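Local coordinates for universal stress protein (Archaeoglobus fulgidus, PDB 3LOQ) that binds AMP, belongs to the universal stress protein A family and probably takes part in the stress response, at residues 54-59 with 115-120; 202-207 with 233-238. All coordinates share one frame; numbering follows the deposited sequence.

Contact 1. Residues 54-59 with 115-120; sequences GVLFVI and VEIIKA. With AMP (adenosine monophosphate), chain C.
Leu56 and Val58 face one side of the helical segment 115-120, whose axis passes 10.6 Å from that of strand 54-56 and runs nearly antiparallel to it, at 161°. Leu56 covers the most surface here, resting on the helix face with one methyl. CD2 is carried there by a chi1 of -178°, which turns CG away from the backbone N, and it lies between Ile117 and Ala120, 3.8 Å from Ala120 CB and 3.9 Å from Ile117 CG1. Val58 crosses Glu116 at about a right angle, its CG2 3.8 Å from Glu116 CB. Beyond that methylene the glutamate chain bends away, and its carboxylate makes a long ion pair with Lys119. In this Rossmann-like alpha/beta fold of the universal stress proteins, segment 54-59, in the broken strand 52-60, also lines the nucleotide pocket. Val58 N donates to AMP N1 over 3.1 Å, while AMP N6 donates almost straight (176°) to Val58 O at 2.9 Å, so both bonds to N1 and N6 are made by the backbone of Val58. Replacing Val58 by an alanine would probably leave Glu116 CB without its methyl partners and open a gap between the helix and segment 54-59 beside the base. Ile117 adds CD1, 3.8 Å from AMP N3, and packs also on Pro28 and Val145.

Contact 2. Residues 202-207 with 233-238; sequences HIIHVS and HIESGT
The imidazoles of His202 and His233 meet rim to rim, neither lying over the other's face, with planes only 11° apart and centroids separated by 5.2 Å. His233 NE2 sits at the edge of the His202 ring, near its plane, and is just 2.9 Å from His202 CD2, a carbon-nitrogen approach so short that its exact geometry is doubtful. The His202 ring also meets that of His231, and both rings of the pair touch Ile250. The two backbones run side by side as neighbouring parallel strands, inclined by 21°. Hydrogen bonds alternate along them: His233 N donates to Ile203 O and His233 O accepts from His205 N, then Glu235 N donates to His205 O (3.1 Å) and Glu235 O accepts from Ser207 N (2.9 Å). These strands close the right-handed beta-alpha-beta unit of strand 200-206, helix 213-225 and strand 230-235, part of the second universal stress protein half. On the face carrying Ile204, Val206, His233 and Glu235, covered by helix 239-249, Ile204 lies across Glu235 at about a right angle. Its fully extended chain (chi1 179°) brings CD1 to 3.6 Å from Glu235 CG. Val206 CG1 comes within 3.3 Å of Gly237 O, in the loop beyond the end of strand 230-235. His205 and Ile234 point to the other face and pack against Leu216 of helix 213-225.

Overall arrangement
Both contacts reach the same mixed sheet but lie on opposite sides of the chain's centre, about 35 Å apart between centres, and do not touch. Strands 52-60 and 200-206 occupy comparable places, each pairing in parallel with the first strand of its half. Contact 1 is the buried one: it packs a helix on a strand through apolar side chains, and the backbone of Val58, in the break of strand 52-60, is spent on AMP. Contact 2, only partly buried, is strand against strand: backbone hydrogen bonds carry it, with histidines and a glutamate among its side chains, and it lies away from the annotated nucleotide site.

Contact 1. Residues 54-59 with 115-120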
loop_
_atom_site.group_PDB
_atom_site.type_symbol
_atom_site.label_atom_id
_atom_site.label_comp_id
_atom_site.label_asym_id
_atom_site.label_seq_id
_atom_site.Cartn_x
_atom_site.Cartn_y
_atom_site.Cartn_z
ATOM N N GLY A 54 10.467 -10.664 -0.086
ATOM C CA GLY A 54 10.375 -11.571 -1.216
ATOM C C GLY A 54 10.105 -10.790 -2.487
ATOM O O GLY A 54 9.125 -10.052 -2.557
ATOM N N VAL A 55 10.980 -10.936 -3.482
ATOM C CA VAL A 55 10.817 -10.258 -4.765
ATOM C C VAL A 55 10.163 -11.172 -5.797
ATOM O O VAL A 55 10.703 -12.222 -6.134
ATOM C CB VAL A 55 12.168 -9.756 -5.316
ATOM C CG1 VAL A 55 11.951 -8.977 -6.606
ATOM C CG2 VAL A 55 12.861 -8.888 -4.291
ATOM N N LEU A 56 9.002 -10.757 -6.299
ATOM C CA LEU A 56 8.184 -11.587 -7.177
ATOM C C LEU A 56 8.035 -11.007 -8.584
ATOM O O LEU A 56 7.490 -9.913 -8.780
ATOM C CB LEU A 56 6.795 -11.784 -6.573
ATOM C CG LEU A 56 5.829 -12.675 -7.365
ATOM C CD1 LEU A 56 6.328 -14.117 -7.385
ATOM C CD2 LEU A 56 4.394 -12.611 -6.821
ATOM N N PHE A 57 8.526 -11.751 -9.563
ATOM C CA PHE A 57 8.385 -11.366 -10.949
ATOM C C PHE A 57 7.497 -12.388 -11.618
ATOM O O PHE A 57 7.724 -13.579 -11.516
ATOM C CB PHE A 57 9.736 -11.322 -11.657
ATOM C CG PHE A 57 9.621 -11.165 -13.159
ATOM C CD1 PHE A 57 9.348 -9.930 -13.723
ATOM C CD2 PHE A 57 9.781 -12.257 -14.000
ATOM C CE1 PHE A 57 9.243 -9.775 -15.095
ATOM C CE2 PHE A 57 9.681 -12.114 -15.382
ATOM C CZ PHE A 57 9.409 -10.872 -15.931
ATOM N N VAL A 58 6.480 -11.926 -12.310
ATOM C CA VAL A 58 5.555 -12.847 -12.938
ATOM C C VAL A 58 5.695 -12.710 -14.447
ATOM O O VAL A 58 5.740 -11.592 -14.975
ATOM C CB VAL A 58 4.110 -12.552 -12.490
ATOM C CG1 VAL A 58 3.113 -13.472 -13.184
ATOM C CG2 VAL A 58 4.000 -12.665 -10.961
ATOM N N ILE A 59 5.811 -13.842 -15.136
ATOM C CA ILE A 59 5.726 -13.832 -16.588
ATOM C C ILE A 59 4.250 -13.685 -16.957
ATOM O O ILE A 59 3.415 -14.570 -16.698
ATOM C CB ILE A 59 6.367 -15.086 -17.216
ATOM C CG1 ILE A 59 7.874 -15.093 -16.931
ATOM C CG2 ILE A 59 6.115 -15.109 -18.722
ATOM C CD1 ILE A 59 8.406 -16.399 -16.402
ATOM N N VAL A 115 -3.387 -12.625 -10.007
ATOM C CA VAL A 115 -3.598 -13.915 -9.365
ATOM C C VAL A 115 -2.324 -14.423 -8.706
ATOM O O VAL A 115 -2.349 -14.897 -7.581
ATOM C CB VAL A 115 -4.085 -14.964 -10.376
ATOM C CG1 VAL A 115 -4.092 -16.360 -9.744
ATOM C CG2 VAL A 115 -5.464 -14.587 -10.884
ATOM N N GLU A 116 -1.201 -14.323 -9.402
ATOM C CA GLU A 116 0.046 -14.837 -8.841
ATOM C C GLU A 116 0.534 -14.024 -7.641
ATOM O O GLU A 116 1.113 -14.576 -6.705
ATOM C CB GLU A 116 1.136 -14.966 -9.910
ATOM C CG GLU A 116 0.794 -15.945 -11.037
ATOM C CD GLU A 116 0.406 -17.337 -10.536
ATOM O OE1 GLU A 116 0.928 -17.776 -9.486
ATOM O OE2 GLU A 116 -0.425 -17.994 -11.200
ATOM N N ILE A 117 0.293 -12.716 -7.663
ATOM C CA ILE A 117 0.696 -11.885 -6.549
ATOM C C ILE A 117 -0.132 -12.254 -5.329
ATOM O O ILE A 117 0.413 -12.512 -4.260
ATOM C CB ILE A 117 0.587 -10.364 -6.852
ATOM C CG1 ILE A 117 1.688 -9.937 -7.847
ATOM C CG2 ILE A 117 0.720 -9.573 -5.546
ATOM C CD1 ILE A 117 1.440 -8.622 -8.599
ATOM N N ILE A 118 -1.451 -12.288 -5.491
ATOM C CA ILE A 118 -2.323 -12.631 -4.379
ATOM C C ILE A 118 -1.961 -14.020 -3.850
ATOM O O ILE A 118 -1.893 -14.242 -2.649
ATOM C CB ILE A 118 -3.800 -12.635 -4.797
ATOM C CG1 ILE A 118 -4.242 -11.237 -5.215
ATOM C CG2 ILE A 118 -4.675 -13.136 -3.642
ATOM C CD1 ILE A 118 -4.254 -10.291 -4.082
ATOM N N LYS A 119 -1.731 -14.953 -4.763
ATOM C CA LYS A 119 -1.405 -16.323 -4.384
ATOM C C LYS A 119 -0.193 -16.340 -3.456
ATOM O O LYS A 119 -0.243 -16.926 -2.364
ATOM C CB LYS A 119 -1.157 -17.172 -5.635
ATOM C CG LYS A 119 -0.959 -18.651 -5.378
ATOM C CD LYS A 119 -0.650 -19.385 -6.683
ATOM C CE LYS A 119 0.027 -20.744 -6.454
ATOM N NZ LYS A 119 0.742 -21.222 -7.687
ATOM N N ALA A 120 0.877 -15.675 -3.895
ATOM C CA ALA A 120 2.125 -15.562 -3.139
ATOM C C ALA A 120 1.968 -14.830 -1.815
ATOM O O ALA A 120 2.714 -15.081 -0.870
ATOM C CB ALA A 120 3.217 -14.851 -3.998
HETATM P P AMP C . -0.559 -0.896 -12.356
HETATM O O1P AMP C . -1.807 -0.646 -11.548
HETATM O O2P AMP C . -0.596 -2.074 -13.312
HETATM O O3P AMP C . 0.031 0.363 -12.947
HETATM O "O5'" AMP C . 0.514 -1.361 -11.244
HETATM C "C5'" AMP C . 1.861 -1.584 -11.652
HETATM C "C4'" AMP C . 2.476 -2.505 -10.632
HETATM O "O4'" AMP C . 1.932 -3.819 -10.771
HETATM C "C3'" AMP C . 3.947 -2.706 -10.883
HETATM O "O3'" AMP C . 4.666 -1.680 -10.230
HETATM C "C2'" AMP C . 4.202 -4.037 -10.224
HETATM O "O2'" AMP C . 4.333 -3.781 -8.827
HETATM C "C1'" AMP C . 2.918 -4.804 -10.451
HETATM N N9 AMP C . 3.108 -5.680 -11.626
HETATM C C8 AMP C . 2.641 -5.436 -12.866
HETATM N N7 AMP C . 2.992 -6.432 -13.722
HETATM C C5 AMP C . 3.705 -7.334 -13.013
HETATM C C6 AMP C . 4.374 -8.613 -13.298
HETATM N N6 AMP C . 4.347 -9.143 -14.539
HETATM N N1 AMP C . 5.002 -9.235 -12.286
HETATM C C2 AMP C . 5.030 -8.722 -11.043
HETATM N N3 AMP C . 4.442 -7.568 -10.711
HETATM C C4 AMP C . 3.770 -6.843 -11.636
#

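Contact 2. Residues 202-207 with 233-238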
loop_
_atom_site.group_PDB
_atom_site.type_symbol
_atom_site.label_atom_id
_atom_site.label_comp_id
_atom_site.label_asym_id
_atom_site.label_seq_id
_atom_site.Cartn_x
_atom_site.Cartn_y
_atom_site.Cartn_z
ATOM N N HIS A 202 -2.555 11.674 12.538
ATOM C CA HIS A 202 -3.635 12.539 12.109
ATOM C C HIS A 202 -4.765 11.657 11.639
ATOM O O HIS A 202 -4.533 10.683 10.945
ATOM C CB HIS A 202 -3.169 13.460 10.978
ATOM C CG HIS A 202 -2.439 14.678 11.455
ATOM N ND1 HIS A 202 -1.069 14.713 11.616
ATOM C CD2 HIS A 202 -2.894 15.902 11.822
ATOM C CE1 HIS A 202 -0.707 15.909 12.041
ATOM N NE2 HIS A 202 -1.795 16.650 12.178
ATOM N N ILE A 203 -5.982 11.996 12.032
ATOM C CA ILE A 203 -7.154 11.207 11.697
ATOM C C ILE A 203 -8.176 12.119 11.043
ATOM O O ILE A 203 -8.548 13.136 11.622
ATOM C CB ILE A 203 -7.770 10.587 12.958
ATOM C CG1 ILE A 203 -6.722 9.754 13.697
ATOM C CG2 ILE A 203 -8.985 9.730 12.604
ATOM C CD1 ILE A 203 -7.217 9.140 14.957
ATOM N N ILE A 204 -8.598 11.789 9.825
ATOM C CA ILE A 204 -9.687 12.524 9.190
ATOM C C ILE A 204 -10.929 11.652 9.003
ATOM O O ILE A 204 -10.841 10.514 8.546
ATOM C CB ILE A 204 -9.270 13.139 7.836
ATOM C CG1 ILE A 204 -10.451 13.881 7.197
ATOM C CG2 ILE A 204 -8.719 12.063 6.886
ATOM C CD1 ILE A 204 -10.085 14.658 5.928
ATOM N N HIS A 205 -12.091 12.179 9.363
ATOM C CA HIS A 205 -13.335 11.495 9.024
ATOM C C HIS A 205 -14.198 12.426 8.191
ATOM O O HIS A 205 -14.438 13.571 8.572
ATOM C CB HIS A 205 -14.089 11.055 10.275
ATOM C CG HIS A 205 -15.483 10.574 10.010
ATOM N ND1 HIS A 205 -15.754 9.497 9.191
ATOM C CD2 HIS A 205 -16.677 11.001 10.476
ATOM C CE1 HIS A 205 -17.062 9.289 9.158
ATOM N NE2 HIS A 205 -17.643 10.189 9.933
ATOM N N VAL A 206 -14.653 11.942 7.045
ATOM C CA VAL A 206 -15.478 12.757 6.172
ATOM C C VAL A 206 -16.930 12.377 6.366
ATOM O O VAL A 206 -17.259 11.194 6.344
ATOM C CB VAL A 206 -15.156 12.481 4.692
ATOM C CG1 VAL A 206 -15.934 13.424 3.803
ATOM C CG2 VAL A 206 -13.659 12.577 4.426
ATOM N N SER A 207 -17.796 13.364 6.553
ATOM C CA SER A 207 -19.232 13.145 6.372
ATOM C C SER A 207 -20.020 14.417 6.575
ATOM O O SER A 207 -19.734 15.190 7.495
ATOM C CB SER A 207 -19.775 12.056 7.300
ATOM O OG SER A 207 -20.976 11.506 6.773
ATOM N N HIS A 233 -9.507 15.390 12.589
ATOM C CA HIS A 233 -10.029 16.350 11.626
ATOM C C HIS A 233 -11.380 15.905 11.104
ATOM O O HIS A 233 -11.503 14.826 10.533
ATOM C CB HIS A 233 -9.058 16.504 10.464
ATOM C CG HIS A 233 -7.679 16.902 10.885
ATOM N ND1 HIS A 233 -7.348 18.196 11.222
ATOM C CD2 HIS A 233 -6.548 16.174 11.030
ATOM C CE1 HIS A 233 -6.070 18.250 11.551
ATOM N NE2 HIS A 233 -5.561 17.036 11.446
ATOM N N ILE A 234 -12.396 16.727 11.325
ATOM C CA ILE A 234 -13.725 16.457 10.790
ATOM C C ILE A 234 -13.901 17.288 9.532
ATOM O O ILE A 234 -13.542 18.467 9.492
ATOM C CB ILE A 234 -14.831 16.818 11.786
ATOM C CG1 ILE A 234 -14.533 16.205 13.161
ATOM C CG2 ILE A 234 -16.184 16.352 11.257
ATOM C CD1 ILE A 234 -14.564 14.699 13.171
ATOM N N GLU A 235 -14.428 16.670 8.484
ATOM C CA GLU A 235 -14.489 17.349 7.204
ATOM C C GLU A 235 -15.709 16.929 6.426
ATOM O O GLU A 235 -16.265 15.842 6.626
ATOM C CB GLU A 235 -13.233 17.073 6.378
ATOM C CG GLU A 235 -11.943 17.512 7.032
ATOM C CD GLU A 235 -11.843 19.021 7.177
ATOM O OE1 GLU A 235 -12.689 19.735 6.588
ATOM O OE2 GLU A 235 -10.912 19.491 7.873
ATOM N N SER A 236 -16.104 17.808 5.521
ATOM C CA SER A 236 -17.291 17.624 4.723
ATOM C C SER A 236 -16.856 17.425 3.275
ATOM O O SER A 236 -15.721 17.735 2.908
ATOM C CB SER A 236 -18.175 18.870 4.862
ATOM O OG SER A 236 -19.444 18.686 4.264
ATOM N N GLY A 237 -17.750 16.900 2.449
ATOM C CA GLY A 237 -17.520 16.906 1.017
ATOM C C GLY A 237 -17.207 15.546 0.449
ATOM O O GLY A 237 -17.408 14.528 1.100
ATOM N N THR A 238 -16.730 15.535 -0.787
ATOM C CA THR A 238 -16.296 14.303 -1.425
ATOM C C THR A 238 -15.102 13.748 -0.665
ATOM O O THR A 238 -14.110 14.445 -0.453
ATOM C CB THR A 238 -15.912 14.538 -2.896
ATOM O OG1 THR A 238 -17.014 15.146 -3.577
ATOM C CG2 THR A 238 -15.579 13.232 -3.575
#